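PDB 5MZ5: ALDH21) from Physcomitrella patens subsp. patens, which oxidises succinic semialdehyde to succinate with NADP(+) as the electron acceptor, as a lower-plant member of the aldehyde dehydrogenase family. Local coordinates for residues Ser126-Ile130 with Lys131-Gly135; Leu301-Thr304 with Ile305-Ile309; Glu335-Glu338 with Gly339-Ala343; Lys453-Tyr456 with Ala457-His460. All coordinates share one frame; numbering follows the deposited sequence.

Contact 1: Ser126-Ile130 with Lys131-Gly135; sequences SGKPI and KDARG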
loop_
_atom_site.group_PDB
_atom_site.type_symbol
_atom_site.label_atom_id
_atom_site.label_comp_id
_atom_site.label_asym_id
_atom_site.label_seq_id
_atom_site.Cartn_x
_atom_site.Cartn_y
_atom_site.Cartn_z
ATOM N N SER A 126 -27.954 -25.455 15.277
ATOM C CA SER A 126 -27.951 -24.096 15.817
ATOM C C SER A 126 -29.343 -23.548 16.111
ATOM O O SER A 126 -29.474 -22.610 16.901
ATOM C CB SER A 126 -27.174 -23.150 14.901
ATOM O OG SER A 126 -27.934 -22.794 13.758
ATOM N N GLY A 127 -30.361 -24.119 15.467
ATOM C CA GLY A 127 -31.729 -23.647 15.610
ATOM C C GLY A 127 -32.035 -22.426 14.757
ATOM O O GLY A 127 -33.124 -21.860 14.861
ATOM N N LYS A 128 -31.082 -21.978 13.915
ATOM C CA LYS A 128 -31.321 -20.807 13.066
ATOM C C LYS A 128 -32.211 -21.171 11.876
ATOM O O LYS A 128 -32.084 -22.272 11.343
ATOM C CB LYS A 128 -30.018 -20.087 12.650
ATOM C CG LYS A 128 -29.193 -20.757 11.530
ATOM C CD LYS A 128 -27.931 -19.981 11.182
ATOM C CE LYS A 128 -26.979 -19.846 12.358
ATOM N NZ LYS A 128 -26.238 -18.553 12.311
ATOM N N PRO A 129 -33.147 -20.287 11.466
ATOM C CA PRO A 129 -34.009 -20.614 10.315
ATOM C C PRO A 129 -33.211 -21.010 9.066
ATOM O O PRO A 129 -32.124 -20.478 8.857
ATOM C CB PRO A 129 -34.813 -19.331 10.121
ATOM C CG PRO A 129 -34.846 -18.720 11.483
ATOM C CD PRO A 129 -33.472 -18.954 12.011
ATOM N N ILE A 130 -33.733 -21.956 8.260
ATOM C CA ILE A 130 -33.079 -22.486 7.053
ATOM C C ILE A 130 -32.637 -21.380 6.069
ATOM O O ILE A 130 -31.569 -21.509 5.472
ATOM C CB ILE A 130 -33.907 -23.615 6.358
ATOM C CG1 ILE A 130 -33.080 -24.362 5.268
ATOM C CG2 ILE A 130 -35.265 -23.117 5.814
ATOM C CD1 ILE A 130 -31.817 -25.136 5.752
ATOM N N LYS A 131 -33.420 -20.289 5.937
ATOM C CA LYS A 131 -33.055 -19.165 5.065
ATOM C C LYS A 131 -31.762 -18.518 5.585
ATOM O O LYS A 131 -30.880 -18.223 4.781
ATOM C CB LYS A 131 -34.211 -18.136 4.991
ATOM C CG LYS A 131 -34.866 -17.939 3.613
ATOM C CD LYS A 131 -35.460 -19.195 2.969
ATOM C CE LYS A 131 -36.649 -18.879 2.087
ATOM N NZ LYS A 131 -36.788 -19.820 0.944
ATOM N N ASP A 132 -31.642 -18.336 6.928
ATOM C CA ASP A 132 -30.433 -17.773 7.554
ATOM C C ASP A 132 -29.252 -18.731 7.454
ATOM O O ASP A 132 -28.132 -18.279 7.222
ATOM C CB ASP A 132 -30.684 -17.396 9.030
ATOM C CG ASP A 132 -31.722 -16.307 9.242
ATOM O OD1 ASP A 132 -31.963 -15.519 8.293
ATOM O OD2 ASP A 132 -32.259 -16.208 10.371
ATOM N N ALA A 133 -29.506 -20.058 7.630
ATOM C CA ALA A 133 -28.496 -21.113 7.520
ATOM C C ALA A 133 -27.878 -21.123 6.115
ATOM O O ALA A 133 -26.666 -21.225 6.016
ATOM C CB ALA A 133 -29.105 -22.463 7.848
ATOM N N ARG A 134 -28.704 -20.957 5.051
ATOM C CA ARG A 134 -28.266 -20.882 3.636
ATOM C C ARG A 134 -27.415 -19.643 3.420
ATOM O O ARG A 134 -26.377 -19.739 2.766
ATOM C CB ARG A 134 -29.457 -20.906 2.658
ATOM C CG ARG A 134 -30.131 -22.276 2.601
ATOM C CD ARG A 134 -31.135 -22.370 1.472
ATOM N NE ARG A 134 -31.954 -23.576 1.602
ATOM C CZ ARG A 134 -33.268 -23.575 1.807
ATOM N NH1 ARG A 134 -33.938 -22.430 1.866
ATOM N NH2 ARG A 134 -33.924 -24.718 1.944
ATOM N N GLY A 135 -27.828 -18.518 4.033
ATOM C CA GLY A 135 -27.091 -17.252 4.015
ATOM C C GLY A 135 -25.717 -17.416 4.652
ATOM O O GLY A 135 -24.727 -16.891 4.136
#

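Contact 2: Leu301-Thr304 with Ile305-Ile309; sequences LDYT and IQRLI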
loop_
_atom_site.group_PDB
_atom_site.type_symbol
_atom_site.label_atom_id
_atom_site.label_comp_id
_atom_site.label_asym_id
_atom_site.label_seq_id
_atom_site.Cartn_x
_atom_site.Cartn_y
_atom_site.Cartn_z
ATOM N N LEU A 301 -39.075 5.201 4.346
ATOM C CA LEU A 301 -39.527 4.580 5.591
ATOM C C LEU A 301 -39.579 3.057 5.510
ATOM O O LEU A 301 -39.067 2.394 6.408
ATOM C CB LEU A 301 -40.870 5.163 6.054
ATOM C CG LEU A 301 -41.481 4.596 7.364
ATOM C CD1 LEU A 301 -40.585 4.853 8.576
ATOM C CD2 LEU A 301 -42.872 5.167 7.604
ATOM N N ASP A 302 -40.176 2.514 4.434
ATOM C CA ASP A 302 -40.317 1.071 4.208
ATOM C C ASP A 302 -38.976 0.357 4.277
ATOM O O ASP A 302 -38.852 -0.620 5.015
ATOM C CB ASP A 302 -40.989 0.801 2.848
ATOM C CG ASP A 302 -42.388 0.270 2.965
ATOM O OD1 ASP A 302 -43.310 1.078 3.214
ATOM O OD2 ASP A 302 -42.571 -0.951 2.774
ATOM N N TYR A 303 -37.972 0.866 3.525
ATOM C CA TYR A 303 -36.635 0.301 3.513
ATOM C C TYR A 303 -35.948 0.457 4.874
ATOM O O TYR A 303 -35.290 -0.480 5.309
ATOM C CB TYR A 303 -35.771 0.889 2.384
ATOM C CG TYR A 303 -34.464 0.149 2.226
ATOM C CD1 TYR A 303 -34.399 -1.049 1.517
ATOM C CD2 TYR A 303 -33.304 0.603 2.846
ATOM C CE1 TYR A 303 -33.205 -1.762 1.405
ATOM C CE2 TYR A 303 -32.098 -0.084 2.714
ATOM C CZ TYR A 303 -32.056 -1.273 2.001
ATOM O OH TYR A 303 -30.894 -1.994 1.897
ATOM N N THR A 304 -36.117 1.618 5.543
ATOM C CA THR A 304 -35.545 1.874 6.879
ATOM C C THR A 304 -36.064 0.855 7.898
ATOM O O THR A 304 -35.247 0.229 8.573
ATOM C CB THR A 304 -35.752 3.333 7.315
ATOM O OG1 THR A 304 -35.233 4.172 6.293
ATOM C CG2 THR A 304 -35.064 3.659 8.650
ATOM N N ILE A 305 -37.402 0.638 7.943
ATOM C CA ILE A 305 -38.068 -0.321 8.845
ATOM C C ILE A 305 -37.545 -1.738 8.592
ATOM O O ILE A 305 -37.174 -2.413 9.546
ATOM C CB ILE A 305 -39.633 -0.219 8.791
ATOM C CG1 ILE A 305 -40.158 1.156 9.288
ATOM C CG2 ILE A 305 -40.353 -1.389 9.520
ATOM C CD1 ILE A 305 -39.780 1.614 10.767
ATOM N N GLN A 306 -37.473 -2.162 7.308
ATOM C CA GLN A 306 -36.973 -3.492 6.932
ATOM C C GLN A 306 -35.564 -3.734 7.448
ATOM O O GLN A 306 -35.283 -4.821 7.938
ATOM C CB GLN A 306 -37.002 -3.687 5.407
ATOM C CG GLN A 306 -38.399 -3.937 4.827
ATOM C CD GLN A 306 -38.497 -3.732 3.323
ATOM O OE1 GLN A 306 -37.502 -3.580 2.596
ATOM N NE2 GLN A 306 -39.726 -3.736 2.816
ATOM N N ARG A 307 -34.677 -2.714 7.351
ATOM C CA ARG A 307 -33.288 -2.837 7.811
ATOM C C ARG A 307 -33.194 -2.828 9.322
ATOM O O ARG A 307 -32.357 -3.533 9.882
ATOM C CB ARG A 307 -32.384 -1.775 7.161
ATOM C CG ARG A 307 -32.359 -1.876 5.625
ATOM C CD ARG A 307 -31.342 -2.858 5.105
ATOM N NE ARG A 307 -31.802 -4.242 5.163
ATOM C CZ ARG A 307 -30.995 -5.295 5.277
ATOM N NH1 ARG A 307 -29.678 -5.128 5.375
ATOM N NH2 ARG A 307 -31.500 -6.523 5.304
ATOM N N LEU A 308 -34.086 -2.065 9.985
ATOM C CA LEU A 308 -34.155 -2.022 11.450
ATOM C C LEU A 308 -34.661 -3.362 11.999
ATOM O O LEU A 308 -34.191 -3.814 13.049
ATOM C CB LEU A 308 -35.041 -0.879 11.925
ATOM C CG LEU A 308 -34.546 0.538 11.679
ATOM C CD1 LEU A 308 -35.574 1.542 12.177
ATOM C CD2 LEU A 308 -33.174 0.779 12.309
ATOM N N ILE A 309 -35.591 -4.010 11.267
ATOM C CA ILE A 309 -36.128 -5.343 11.604
ATOM C C ILE A 309 -34.988 -6.373 11.486
ATOM O O ILE A 309 -34.785 -7.164 12.411
ATOM C CB ILE A 309 -37.367 -5.705 10.723
ATOM C CG1 ILE A 309 -38.610 -4.870 11.119
ATOM C CG2 ILE A 309 -37.668 -7.236 10.700
ATOM C CD1 ILE A 309 -39.252 -5.182 12.576
#

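Contact 3: Glu335-Glu338 with Gly339-Ala343; sequences EVKE and GFVAA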
loop_
_atom_site.group_PDB
_atom_site.type_symbol
_atom_site.label_atom_id
_atom_site.label_comp_id
_atom_site.label_asym_id
_atom_site.label_seq_id
_atom_site.Cartn_x
_atom_site.Cartn_y
_atom_site.Cartn_z
ATOM N N GLU A 335 -43.991 7.741 14.089
ATOM C CA GLU A 335 -44.090 7.053 12.803
ATOM C C GLU A 335 -43.215 5.781 12.771
ATOM O O GLU A 335 -43.692 4.726 12.346
ATOM C CB GLU A 335 -43.761 8.011 11.652
ATOM C CG GLU A 335 -44.114 7.453 10.287
ATOM C CD GLU A 335 -43.909 8.375 9.100
ATOM O OE1 GLU A 335 -43.085 9.314 9.193
ATOM O OE2 GLU A 335 -44.563 8.138 8.059
ATOM N N VAL A 336 -41.961 5.880 13.253
ATOM C CA VAL A 336 -41.009 4.765 13.320
ATOM C C VAL A 336 -41.524 3.690 14.282
ATOM O O VAL A 336 -41.618 2.537 13.879
ATOM C CB VAL A 336 -39.545 5.226 13.623
ATOM C CG1 VAL A 336 -38.607 4.032 13.864
ATOM C CG2 VAL A 336 -39.016 6.094 12.485
ATOM N N LYS A 337 -41.884 4.072 15.520
ATOM C CA LYS A 337 -42.416 3.158 16.538
ATOM C C LYS A 337 -43.622 2.362 15.996
ATOM O O LYS A 337 -43.656 1.142 16.126
ATOM C CB LYS A 337 -42.794 3.944 17.817
ATOM C CG LYS A 337 -43.410 3.089 18.930
ATOM C CD LYS A 337 -43.459 3.828 20.254
ATOM C CE LYS A 337 -44.623 4.763 20.409
ATOM N NZ LYS A 337 -44.803 5.192 21.826
ATOM N N GLU A 338 -44.583 3.056 15.368
ATOM C CA GLU A 338 -45.772 2.447 14.786
ATOM C C GLU A 338 -45.389 1.398 13.707
ATOM O O GLU A 338 -45.808 0.238 13.805
ATOM C CB GLU A 338 -46.684 3.549 14.231
ATOM C CG GLU A 338 -48.038 3.092 13.747
ATOM C CD GLU A 338 -48.750 4.143 12.917
ATOM O OE1 GLU A 338 -48.251 4.454 11.812
ATOM O OE2 GLU A 338 -49.800 4.656 13.365
ATOM N N GLY A 339 -44.601 1.821 12.715
ATOM C CA GLY A 339 -44.158 0.963 11.624
ATOM C C GLY A 339 -43.287 -0.196 12.071
ATOM O O GLY A 339 -43.466 -1.321 11.590
ATOM N N PHE A 340 -42.351 0.068 13.001
ATOM C CA PHE A 340 -41.442 -0.931 13.556
ATOM C C PHE A 340 -42.197 -1.994 14.350
ATOM O O PHE A 340 -42.025 -3.179 14.051
ATOM C CB PHE A 340 -40.312 -0.275 14.383
ATOM C CG PHE A 340 -39.228 -1.192 14.893
ATOM C CD1 PHE A 340 -38.319 -1.787 14.014
ATOM C CD2 PHE A 340 -39.060 -1.403 16.259
ATOM C CE1 PHE A 340 -37.303 -2.618 14.492
ATOM C CE2 PHE A 340 -38.024 -2.214 16.734
ATOM C CZ PHE A 340 -37.160 -2.824 15.849
ATOM N N VAL A 341 -43.058 -1.587 15.314
ATOM C CA VAL A 341 -43.868 -2.515 16.131
ATOM C C VAL A 341 -44.812 -3.348 15.236
ATOM O O VAL A 341 -44.911 -4.559 15.430
ATOM C CB VAL A 341 -44.598 -1.812 17.315
ATOM C CG1 VAL A 341 -45.652 -2.713 17.953
ATOM C CG2 VAL A 341 -43.603 -1.334 18.372
ATOM N N ALA A 342 -45.468 -2.717 14.243
ATOM C CA ALA A 342 -46.341 -3.428 13.301
ATOM C C ALA A 342 -45.550 -4.498 12.513
ATOM O O ALA A 342 -46.029 -5.623 12.352
ATOM C CB ALA A 342 -47.014 -2.448 12.338
ATOM N N ALA A 343 -44.321 -4.167 12.083
ATOM C CA ALA A 343 -43.466 -5.110 11.366
ATOM C C ALA A 343 -42.957 -6.261 12.254
ATOM O O ALA A 343 -42.921 -7.392 11.773
ATOM C CB ALA A 343 -42.323 -4.388 10.670
#

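Contact 4: Lys453-Tyr456 with Ala457-His460; sequences KAFY and AFEH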
loop_
_atom_site.group_PDB
_atom_site.type_symbol
_atom_site.label_atom_id
_atom_site.label_comp_id
_atom_site.label_asym_id
_atom_site.label_seq_id
_atom_site.Cartn_x
_atom_site.Cartn_y
_atom_site.Cartn_z
ATOM N N LYS A 453 -23.399 14.894 9.604
ATOM C CA LYS A 453 -23.847 13.953 10.652
ATOM C C LYS A 453 -23.248 12.568 10.417
ATOM O O LYS A 453 -22.828 11.919 11.370
ATOM C CB LYS A 453 -25.378 13.884 10.703
ATOM C CG LYS A 453 -25.999 15.139 11.282
ATOM C CD LYS A 453 -27.493 15.027 11.426
ATOM C CE LYS A 453 -28.041 16.261 12.091
ATOM N NZ LYS A 453 -29.517 16.355 11.948
ATOM N N ALA A 454 -23.174 12.142 9.128
ATOM C CA ALA A 454 -22.597 10.861 8.708
ATOM C C ALA A 454 -21.123 10.774 9.131
ATOM O O ALA A 454 -20.725 9.806 9.792
ATOM C CB ALA A 454 -22.731 10.701 7.192
ATOM N N PHE A 455 -20.334 11.817 8.802
ATOM C CA PHE A 455 -18.913 11.844 9.118
ATOM C C PHE A 455 -18.624 12.193 10.582
ATOM O O PHE A 455 -17.587 11.782 11.089
ATOM C CB PHE A 455 -18.134 12.731 8.127
ATOM C CG PHE A 455 -17.945 11.968 6.828
ATOM C CD1 PHE A 455 -18.891 12.053 5.807
ATOM C CD2 PHE A 455 -16.877 11.079 6.669
ATOM C CE1 PHE A 455 -18.746 11.306 4.636
ATOM C CE2 PHE A 455 -16.735 10.335 5.492
ATOM C CZ PHE A 455 -17.673 10.450 4.486
ATOM N N TYR A 456 -19.538 12.896 11.272
ATOM C CA TYR A 456 -19.407 13.185 12.709
ATOM C C TYR A 456 -19.545 11.841 13.437
ATOM O O TYR A 456 -18.745 11.540 14.327
ATOM C CB TYR A 456 -20.477 14.204 13.194
ATOM C CG TYR A 456 -20.433 14.470 14.686
ATOM C CD1 TYR A 456 -21.060 13.611 15.589
ATOM C CD2 TYR A 456 -19.718 15.546 15.201
ATOM C CE1 TYR A 456 -20.981 13.823 16.968
ATOM C CE2 TYR A 456 -19.660 15.785 16.577
ATOM C CZ TYR A 456 -20.283 14.913 17.455
ATOM O OH TYR A 456 -20.211 15.126 18.812
ATOM N N ALA A 457 -20.548 11.024 13.041
ATOM C CA ALA A 457 -20.775 9.699 13.634
ATOM C C ALA A 457 -19.572 8.765 13.377
ATOM O O ALA A 457 -19.174 8.030 14.277
ATOM C CB ALA A 457 -22.049 9.083 13.077
ATOM N N PHE A 458 -18.971 8.817 12.166
ATOM C CA PHE A 458 -17.787 8.012 11.850
ATOM C C PHE A 458 -16.632 8.385 12.788
ATOM O O PHE A 458 -15.973 7.514 13.343
ATOM C CB PHE A 458 -17.384 8.154 10.352
ATOM C CG PHE A 458 -16.188 7.325 9.906
ATOM C CD1 PHE A 458 -15.965 6.046 10.422
ATOM C CD2 PHE A 458 -15.315 7.800 8.931
ATOM C CE1 PHE A 458 -14.856 5.284 10.017
ATOM C CE2 PHE A 458 -14.229 7.019 8.494
ATOM C CZ PHE A 458 -14.005 5.768 9.045
ATOM N N GLU A 459 -16.447 9.674 13.006
ATOM C CA GLU A 459 -15.415 10.222 13.866
ATOM C C GLU A 459 -15.592 9.938 15.371
ATOM O O GLU A 459 -14.602 9.647 16.043
ATOM C CB GLU A 459 -15.338 11.737 13.643
ATOM C CG GLU A 459 -13.949 12.329 13.813
ATOM C CD GLU A 459 -12.831 11.802 12.925
ATOM O OE1 GLU A 459 -11.667 11.868 13.383
ATOM O OE2 GLU A 459 -13.102 11.318 11.798
ATOM N N HIS A 460 -16.824 10.048 15.897
ATOM C CA HIS A 460 -17.057 9.978 17.339
ATOM C C HIS A 460 -17.637 8.679 17.888
ATOM O O HIS A 460 -17.537 8.476 19.107
ATOM C CB HIS A 460 -17.926 11.170 17.779
ATOM C CG HIS A 460 -17.206 12.463 17.571
ATOM N ND1 HIS A 460 -17.413 13.230 16.435
ATOM C CD2 HIS A 460 -16.183 13.000 18.276
ATOM C CE1 HIS A 460 -16.567 14.240 16.525
ATOM N NE2 HIS A 460 -15.810 14.146 17.616
HETATM O O HOH W 1 -15.011 11.518 9.857
#

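Contact 1: Ser126-Ile130 with Lys131-Gly135
Pro129 and Ala133 are joined by the first backbone bond of a new helix. Ala133 N donates to Pro129 O at 2.9 Å, with an N-H...O angle of 159°. The next residue repeats it: Arg134 N donates to Ile130 O at 2.9 Å. Just upstream, Lys128 N donates to Ser126 OG at 3.3 Å, an ST turn. Gly127 has positive phi where helix 115-126 ends.

The side-chain packing lies around these bonds. CG1 of Ile130 sits over one face of the Arg134 guanidinium, offset toward its rim, with NH2 3.4 Å away. Ile130 places CG1 there by turning it away from its backbone N (chi1 -168°). Ile130 CD1 also reaches Ala133 CB at 4.3 Å. The aliphatic part of Lys128 runs past the start of the helix, its CD 3.9 Å from Ala133 CA. Asp132 lies beside the Pro129 ring and points the same way, with OD2 3.4 Å from CD.

The basic ends of Lys128, Lys131 and Arg134 find partners outside this stretch. Lys128 NZ is gripped by Gln315 OE1, Asn189 O and a salt bridge to Glu136. Arg134 forms salt bridges with Glu116 and Glu355, and Glu355 also takes Lys131 NZ. The guanidinium is thus held by two carboxylates while Ile130 packs on its face.

The arrangement is a tight helix-to-helix turn with Pro129 at the N-cap of helix 130-151. It lies close to the substrate site: Lys128 and Asp132 come near Asn189 and Tyr314, which bind succinate in another structure of this protein.

Contact 2: Leu301-Thr304 with Ile305-Ile309
Arg307 packs along Tyr303, one turn earlier on the same helix, and the two side chains point the same way. Arg307 CB starts 3.7 Å from Tyr303 O. CG then moves over one face of the phenol ring, a CH-pi contact 3.9 Å from the centroid and 28° off the ring normal. The nearest ring atom to CG is CE2, at 3.4 Å. The chain bends at chi2 (-86°) and again at chi3, so it folds along the ring toward the hydroxyl. CD stands 3.4 Å from Tyr303 OH. NE is already 4.1 Å from Tyr303 OH, and the guanidinium plane is turned 35° from the ring. At the tip, NH1 forms a salt bridge with Asp470. Arg510 of the second subunit packs on both Tyr303 and Arg307.

The helix bonds are regular. Ile305 N donates to Leu301 O at 2.9 Å, and Leu308 N to Thr304 O at 2.9 Å. Leu301 CD1 lies alongside Ile305 CG1 at 3.8 Å, on the side of helix 333-345. Toward strand 443-447, Thr304 CG2 and Leu308 CD1 run side by side, and both residues touch Phe447 of that strand. Thr304 OG1 bonds back to Asp300 O and to Val298 N, tying the first turn to the loop before it.

These are i to i+4 contacts on the crossover helix of a beta-alpha-beta unit, between strands 290-294 and 323-329.

Contact 3: Glu335-Glu338 with Gly339-Ala343
Helix 333-345 follows strand 323-329 and packs on the sheet of that strand, and its central turns hold this contact. Four backbone bonds link Glu335-Glu338 to Gly339-Ala343 in the i to i+4 pattern of an alpha-helix. Phe340 N donates to Val336 O at 2.7 Å, with an N-H...O angle of 162°. Gly339 N bonds to Glu335 O at 3.1 Å. Val341 N reaches Lys337 O at 2.9 Å, and Ala342 N reaches Glu338 O at 3.0 Å.

Side chains meet little between the two turns; the CB atoms of Phe340, Val341 and Ala342 lean on the carbonyl oxygens one turn earlier. Phe340 CB is 3.1 Å from Val336 O. With chi1 at -174°, Phe340 CG sits beside the carbonyl carbon and the ring leads into the core. There it packs on Leu308 and Ile309 of helix 301-313, on Leu326 and on Val420. Val336 packs on Val328 of the sheet.

Two polar tips have outside partners. Lys337 NZ forms a salt bridge with Glu402, and Glu335 OE1 bonds to Tyr297 OH. Lys337 and Val341 both touch Leu386. Between themselves, they come together loosely: Lys337 CG lies 4.5 Å from Val341 CG2.

Contact 4: Lys453-Tyr456 with Ala457-His460
Tyr456 O accepts two bonds from one residue, His460. The backbone N of His460 donates at 2.9 Å to Tyr456 O, nearly along the C=O axis. The ring atom His460 ND1 donates to the same oxygen at 3.0 Å. This second bond is more bent, with an N-H...O angle of 143°, and the oxygen is tilted from the imidazole plane.

The same ND1 lies over the centre of one face of the Tyr456 ring, 3.4 Å from CE2. The two rings are oblique: their centroids are 4.1 Å apart and their planes are at 34°. Tyr456 holds CG opposite the backbone N (chi1 177°), and its ring leans forward along the helix to meet His460. Glu459 CG lies over the opposite face of the imidazole.

A water bridges the next pair. It donates to Phe455 O at 2.9 Å and to Glu459 OE2 at 2.7 Å. Phe455 O also accepts from Glu459 N at 3.1 Å. Glu459 OE2 further takes a salt bridge from Lys175 of the second subunit. Phe455 CD2 meets Phe458 CD2 at 4.3 Å, at the edge of the Phe458 ring. Leu507 of the second subunit packs on both phenylalanines, and Phe455 of the fourth subunit packs on Phe455.

These are the last two turns of helix 451-460, the crossover between strands 443-447 and 465-468. Donation from ND1 implies that this nitrogen carries a proton. The ND1 bond and the ring contact together probably hold the imidazole's rotation, while the backbone bond closes the helix end.

How the contacts relate
Contacts 2 and 3 are neighbours, with centres 9 Å apart. Their helices pack together: Ile309 CD1 lies 3.7 Å from Ala343 CB, and Leu301 CD2 lies 3.4 Å from Glu335 OE2. Contact 1 is separate, about 21 Å from contact 2 between centres and about 9 Å between nearest atoms. It lies closest to the substrate pocket, with the Asp132 side chain about 5 Å from that of Tyr314, a succinate-binding residue. Arg307 in contact 2 is about 7 Å from Tyr314, side chain to side chain. Contact 4 lies away from the annotated sites, its centre about 34 Å from that of contact 1. Contacts 2 and 4 both touch the second subunit.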